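Local atomic coordinates of Pro-Pro endopeptidase (Paenibacillus alvei, PDB entry 6FPC), a protein that cuts peptide bonds between two prolines as a secreted zinc-dependent endopeptidase, cleaving a cell-surface protein within a PLP-PVP motif. Residues Arg70-Gly74 with Thr75-Trp79; Phe157-Ala160 with Ala161-Tyr164; Tyr164-Ser167 with Asp168-Ser172. One frame throughout, in Å; residues are numbered along the deposited sequence.

Contact 1 of 3, residues Arg70-Gly74 with Thr75-Trp79; sequences RGWEG and TGLTW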
# COMPACT_ATOMS: atom_id res chain seq x y z
N ARG A 70 3.80 -13.09 -10.33
CA ARG A 70 3.41 -14.44 -9.90
C ARG A 70 1.90 -14.62 -9.81
O ARG A 70 1.21 -13.77 -9.23
CB ARG A 70 4.03 -14.78 -8.55
CG ARG A 70 4.04 -16.28 -8.38
CD ARG A 70 4.88 -16.63 -7.20
NE ARG A 70 5.10 -18.07 -7.13
CZ ARG A 70 5.94 -18.61 -6.27
NH1 ARG A 70 6.63 -17.85 -5.43
NH2 ARG A 70 6.11 -19.93 -6.24
N GLY A 71 1.43 -15.72 -10.41
CA GLY A 71 0.01 -16.09 -10.45
C GLY A 71 -0.71 -15.61 -11.69
O GLY A 71 -1.90 -15.88 -11.86
N TRP A 72 0.01 -14.93 -12.61
CA TRP A 72 -0.63 -14.31 -13.76
C TRP A 72 -0.18 -14.85 -15.14
O TRP A 72 -0.42 -14.20 -16.15
CB TRP A 72 -0.44 -12.78 -13.63
CG TRP A 72 -1.34 -12.25 -12.57
CD1 TRP A 72 -1.12 -12.27 -11.22
CD2 TRP A 72 -2.68 -11.80 -12.76
NE1 TRP A 72 -2.25 -11.84 -10.55
CE2 TRP A 72 -3.22 -11.53 -11.48
CE3 TRP A 72 -3.48 -11.59 -13.90
CZ2 TRP A 72 -4.54 -11.09 -11.31
CZ3 TRP A 72 -4.78 -11.11 -13.73
CH2 TRP A 72 -5.28 -10.84 -12.44
N GLU A 73 0.35 -16.08 -15.20
CA GLU A 73 0.72 -16.67 -16.49
C GLU A 73 -0.54 -16.86 -17.34
O GLU A 73 -1.62 -17.14 -16.79
CB GLU A 73 1.40 -18.03 -16.29
CG GLU A 73 2.83 -17.96 -15.78
CD GLU A 73 3.88 -17.50 -16.78
OE1 GLU A 73 3.89 -18.03 -17.92
OE2 GLU A 73 4.69 -16.62 -16.42
N GLY A 74 -0.40 -16.64 -18.64
CA GLY A 74 -1.45 -16.81 -19.64
C GLY A 74 -2.49 -15.70 -19.71
O GLY A 74 -3.49 -15.87 -20.40
N THR A 75 -2.25 -14.55 -19.04
CA THR A 75 -3.19 -13.42 -19.02
C THR A 75 -2.70 -12.21 -19.83
O THR A 75 -3.42 -11.23 -19.97
CB THR A 75 -3.43 -12.97 -17.58
OG1 THR A 75 -2.21 -12.38 -17.06
CG2 THR A 75 -3.96 -14.11 -16.64
N GLY A 76 -1.45 -12.25 -20.28
CA GLY A 76 -0.83 -11.15 -21.00
C GLY A 76 -0.35 -10.04 -20.10
O GLY A 76 0.19 -9.04 -20.57
N LEU A 77 -0.48 -10.21 -18.79
CA LEU A 77 -0.03 -9.20 -17.85
C LEU A 77 1.47 -9.30 -17.58
O LEU A 77 2.01 -10.39 -17.42
CB LEU A 77 -0.79 -9.34 -16.52
CG LEU A 77 -0.69 -8.14 -15.57
CD1 LEU A 77 -1.86 -7.17 -15.81
CD2 LEU A 77 -0.68 -8.61 -14.12
N THR A 78 2.14 -8.14 -17.49
CA THR A 78 3.56 -8.06 -17.07
C THR A 78 3.61 -6.99 -15.98
O THR A 78 2.65 -6.24 -15.85
CB THR A 78 4.52 -7.76 -18.24
OG1 THR A 78 4.16 -6.52 -18.83
CG2 THR A 78 4.56 -8.89 -19.29
N TRP A 79 4.75 -6.86 -15.28
CA TRP A 79 4.96 -5.83 -14.25
C TRP A 79 4.77 -4.38 -14.80
O TRP A 79 4.43 -3.47 -14.05
CB TRP A 79 6.33 -6.00 -13.61
CG TRP A 79 6.38 -7.08 -12.57
CD1 TRP A 79 6.88 -8.33 -12.72
CD2 TRP A 79 5.85 -7.01 -11.23
NE1 TRP A 79 6.72 -9.05 -11.55
CE2 TRP A 79 6.06 -8.27 -10.63
CE3 TRP A 79 5.14 -6.03 -10.51
CZ2 TRP A 79 5.65 -8.56 -9.32
CZ3 TRP A 79 4.77 -6.29 -9.20
CH2 TRP A 79 4.96 -7.58 -8.64
O HOH W 1 0.96 -13.04 -18.30

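Contact 2 of 3, residues Phe157-Ala160 with Ala161-Tyr164; sequences FAEA and ASLY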
# COMPACT_ATOMS: atom_id res chain seq x y z
N PHE A 157 -3.39 -6.98 6.21
CA PHE A 157 -2.76 -5.92 7.00
C PHE A 157 -2.77 -4.61 6.22
O PHE A 157 -3.32 -3.62 6.69
CB PHE A 157 -1.31 -6.28 7.42
CG PHE A 157 -0.69 -5.13 8.19
CD1 PHE A 157 -0.96 -4.95 9.54
CD2 PHE A 157 0.09 -4.17 7.53
CE1 PHE A 157 -0.44 -3.86 10.24
CE2 PHE A 157 0.59 -3.06 8.23
CZ PHE A 157 0.33 -2.92 9.58
N ALA A 158 -2.21 -4.60 5.01
CA ALA A 158 -2.13 -3.38 4.19
C ALA A 158 -3.51 -2.77 3.86
O ALA A 158 -3.69 -1.55 3.92
CB ALA A 158 -1.35 -3.66 2.92
N GLU A 159 -4.48 -3.61 3.50
CA GLU A 159 -5.79 -3.10 3.12
C GLU A 159 -6.63 -2.63 4.34
O GLU A 159 -7.24 -1.56 4.29
CB GLU A 159 -6.54 -4.14 2.28
CG GLU A 159 -7.69 -3.55 1.46
CD GLU A 159 -7.39 -2.32 0.60
OE1 GLU A 159 -6.24 -2.16 0.13
OE2 GLU A 159 -8.32 -1.52 0.39
N ALA A 160 -6.65 -3.44 5.42
CA ALA A 160 -7.36 -3.08 6.67
C ALA A 160 -6.73 -1.83 7.32
O ALA A 160 -7.48 -0.99 7.83
CB ALA A 160 -7.36 -4.24 7.65
N ALA A 161 -5.37 -1.66 7.24
CA ALA A 161 -4.71 -0.44 7.76
C ALA A 161 -5.12 0.77 6.87
O ALA A 161 -5.33 1.88 7.39
CB ALA A 161 -3.20 -0.59 7.77
N SER A 162 -5.28 0.54 5.55
CA SER A 162 -5.75 1.57 4.62
C SER A 162 -7.17 2.01 5.03
O SER A 162 -7.39 3.22 5.15
CB SER A 162 -5.77 1.06 3.18
OG SER A 162 -4.44 0.85 2.73
N LEU A 163 -8.11 1.05 5.30
CA LEU A 163 -9.47 1.41 5.77
C LEU A 163 -9.39 2.28 7.05
O LEU A 163 -10.10 3.28 7.17
CB LEU A 163 -10.34 0.17 6.04
CG LEU A 163 -10.81 -0.66 4.83
CD1 LEU A 163 -11.43 -1.98 5.29
CD2 LEU A 163 -11.85 0.08 4.01
N TYR A 164 -8.49 1.91 7.97
CA TYR A 164 -8.31 2.61 9.24
C TYR A 164 -7.80 4.04 9.08
O TYR A 164 -8.26 4.94 9.80
CB TYR A 164 -7.36 1.82 10.18
CG TYR A 164 -7.29 2.44 11.55
CD1 TYR A 164 -6.30 3.38 11.87
CD2 TYR A 164 -8.26 2.18 12.51
CE1 TYR A 164 -6.30 4.04 13.09
CE2 TYR A 164 -8.26 2.83 13.74
CZ TYR A 164 -7.26 3.75 14.04
OH TYR A 164 -7.28 4.40 15.24

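Contact 3 of 3, residues Tyr164-Ser167 with Asp168-Ser172; sequences YLYS and DATRS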
# COMPACT_ATOMS: atom_id res chain seq x y z
N TYR A 164 -8.49 1.91 7.97
CA TYR A 164 -8.31 2.61 9.24
C TYR A 164 -7.80 4.04 9.08
O TYR A 164 -8.26 4.94 9.80
CB TYR A 164 -7.36 1.82 10.18
CG TYR A 164 -7.29 2.44 11.55
CD1 TYR A 164 -6.30 3.38 11.87
CD2 TYR A 164 -8.26 2.18 12.51
CE1 TYR A 164 -6.30 4.04 13.09
CE2 TYR A 164 -8.26 2.83 13.74
CZ TYR A 164 -7.26 3.75 14.04
OH TYR A 164 -7.28 4.40 15.24
N LEU A 165 -6.83 4.25 8.18
CA LEU A 165 -6.16 5.53 8.01
C LEU A 165 -6.77 6.50 6.99
O LEU A 165 -6.65 7.71 7.20
CB LEU A 165 -4.68 5.26 7.65
CG LEU A 165 -3.82 4.57 8.75
CD1 LEU A 165 -2.52 4.05 8.20
CD2 LEU A 165 -3.54 5.50 9.93
N TYR A 166 -7.41 6.01 5.91
CA TYR A 166 -7.92 6.82 4.79
C TYR A 166 -8.91 7.93 5.18
O TYR A 166 -8.68 9.10 4.83
CB TYR A 166 -8.52 5.92 3.68
CG TYR A 166 -8.95 6.65 2.42
CD1 TYR A 166 -8.01 7.05 1.47
CD2 TYR A 166 -10.29 6.91 2.17
CE1 TYR A 166 -8.40 7.70 0.30
CE2 TYR A 166 -10.70 7.55 0.99
CZ TYR A 166 -9.75 7.93 0.06
OH TYR A 166 -10.13 8.57 -1.09
N SER A 167 -10.01 7.58 5.87
CA SER A 167 -11.00 8.57 6.28
C SER A 167 -11.76 8.12 7.53
O SER A 167 -11.62 6.96 7.96
CB SER A 167 -11.99 8.83 5.15
OG SER A 167 -12.74 7.66 4.89
N ASP A 168 -12.59 9.03 8.08
CA ASP A 168 -13.41 8.71 9.24
C ASP A 168 -14.50 7.73 8.82
O ASP A 168 -14.85 6.84 9.60
CB ASP A 168 -14.03 9.98 9.84
CG ASP A 168 -13.03 10.97 10.42
OD1 ASP A 168 -13.39 12.17 10.54
OD2 ASP A 168 -11.90 10.55 10.76
N ALA A 169 -15.02 7.87 7.58
CA ALA A 169 -16.08 6.96 7.12
C ALA A 169 -15.58 5.51 6.95
O ALA A 169 -16.25 4.59 7.40
CB ALA A 169 -16.70 7.46 5.83
N THR A 170 -14.39 5.33 6.34
CA THR A 170 -13.82 3.99 6.12
C THR A 170 -13.45 3.35 7.48
O THR A 170 -13.73 2.18 7.68
CB THR A 170 -12.70 3.97 5.07
OG1 THR A 170 -11.57 4.71 5.50
CG2 THR A 170 -13.17 4.45 3.68
N ARG A 171 -12.93 4.16 8.44
CA ARG A 171 -12.59 3.70 9.80
C ARG A 171 -13.83 3.20 10.58
O ARG A 171 -13.77 2.18 11.26
CB ARG A 171 -11.88 4.84 10.57
CG ARG A 171 -11.39 4.46 11.96
CD ARG A 171 -10.76 5.65 12.67
NE ARG A 171 -9.45 6.00 12.11
CZ ARG A 171 -8.63 6.90 12.63
NH1 ARG A 171 -8.96 7.55 13.75
NH2 ARG A 171 -7.46 7.16 12.06
N SER A 172 -14.95 3.94 10.47
CA SER A 172 -16.21 3.59 11.14
C SER A 172 -16.74 2.28 10.57
O SER A 172 -17.23 1.41 11.30
CB SER A 172 -17.23 4.71 10.93
OG SER A 172 -16.88 5.85 11.70

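Contact 1 of 3, residues Arg70-Gly74 with Thr75-Trp79
Polar contacts between Trp72 and Thr75 gather on one backbone oxygen. The Thr75 hydroxyl donates to Trp72 O, with OG1 to O at 2.7 Å, and is tilted 17° from the carbonyl plane. The Thr75 amide reaches the same oxygen only weakly, N to O being 3.4 Å, so the side chain rather than the backbone makes the shorter link across this turn. Thr75 OG1 lies between its own backbone N and carbonyl carbon (chi1 68°), and from there it can also accept: the N-H of Leu77 points at it, N to OG1 3.3 Å. A water donates to Trp72 O and to Leu77 O, tying the two carbonyls together as a second bridge beside the hydroxyl. Thr75 OG1 also stands at the edge of the Trp72 ring, in its plane, 3.5 Å from CE3.

The backbone from Trp72 to Thr75 is a type II beta turn, and the Leu77 N-H to Thr75 OG1 bond makes an ST turn that starts on the last residue of the beta turn, Thr75. Gly74, in the third position of the beta turn, has the positive phi (78°) that glycine accommodates readily. Both turns belong to the long surface loop between strands 47-51 and 84-86.

Apolar contacts centre on the Trp72 indole. Thr75 CG2 approaches CE3, at 3.8 Å. Leu77 sends CD2 to the indole obliquely, 3.7 Å above the plane and offset toward the rim; its nearest approach is to Trp72 CD2, at 4.0 Å. Beyond the pair, Leu77 also touches Pro69. Farther along the loop, the Thr78 hydroxyl is hydrogen-bonded to Asp80 and its amide to Asp81, while Trp79 packs on Leu64 and Pro69.

Contact 2 of 3, residues Phe157-Ala160 with Ala161-Tyr164
Phe157-Ala160 and Ala161-Tyr164 are consecutive turns in the buried middle of helix 153-166, the helix that also carries the zinc ligand Glu155, as in HExxH metallopeptidases with a downstream glutamate ligand. Ala161 N donates to Phe157 O at 2.9 Å, and Ala161 CB sits 3.2 Å from that same oxygen.

Ser162 follows with two bonds to a single acceptor. Its amide N reaches Ala158 O at 3.1 Å from above the carbonyl plane, 36° out of it, while OG donates to the same oxygen from the opposite face, tilted 24°. The side chain achieves this by placing OG beside its own backbone N, anti to the carbonyl carbon (chi1 -68°), so the buried hydroxyl is satisfied by its own helix. One turn back, Ala158 CB packs against the zinc ligands His111 and His115.

Leu163 N donates to Glu159 O at 2.9 Å, and its CG lies 3.7 Å from that oxygen. The carboxylate of Glu159 is held by other partners: OE1 accepts from His111 ND1 and OE2 from Leu106 N. As a second-shell group it is placed to fix the orientation of a zinc-binding imidazole and may increase its electron donation to the metal.

At Tyr164 the backbone N donates to Ala160 O, N to O 3.1 Å, and the side chain starts out close by, with Tyr164 CB 3.7 Å from that oxygen.

Contact 3 of 3, residues Tyr164-Ser167 with Asp168-Ser172
The chain passes from helix 153-166 into helix 168-177 through a tight turn at Ser167, and the CA atoms of Tyr164 and Arg171 come within 4.5 Å; Arg171 N to Ser167 O, 3.1 Å, is the first-turn bond of the second helix. Arg171 then folds back along the end of the first helix. Its NE gives a nearly straight bond to Tyr164 O, 2.8 Å and 166° at the hydrogen, with the donor in the carbonyl plane and the oxygen in the guanidinium plane; NH2 adds a weak second bond to that oxygen. The bend at chi3 (-72°) lays the guanidinium over one face of the Tyr164 ring in a stacked cation-pi contact, the centres 4.0 Å apart and the planes 13° from parallel. Arg171 also touches Tyr182, on helix 179-188.

Ser167 is the N-cap of helix 168-177 and forms a capping box with Thr170: Ser167 OG accepts from Thr170 N at 3.2 Å, and Thr170 OG1 accepts from Ser167 N at 3.3 Å. The Thr170 hydroxyl is also hydrogen-bonded to Leu163 O, which couples the cap to the preceding helix. Tyr166 borders this cap, its CB 3.8 Å from Thr170 OG1, while Thr170 CG2 approaches the ring obliquely, 4.1 Å from CD2. The Tyr166 side chain also touches Glu98, Leu106 and Ile110.

How the contacts relate
Contacts 2 and 3 are continuous: they share Tyr164 on helix 153-166, their centres lie 9 Å apart, and Leu163 O of contact 2 meets Thr170 OG1 of contact 3 at 2.6 Å. Contact 2 adjoins the catalytic centre, with the Ala158 side chain about 5 Å from the zinc, whereas contact 3 is farther out, where the helix ends and the chain turns into helix 168-177. Contact 1 is separate, its nearest atoms about 14 Å from contact 2 and about 21 Å from contact 3. Even so, its Trp72 side chain lies about 11 Å from the zinc and about 8 Å from the side chain of the zinc ligand Tyr148.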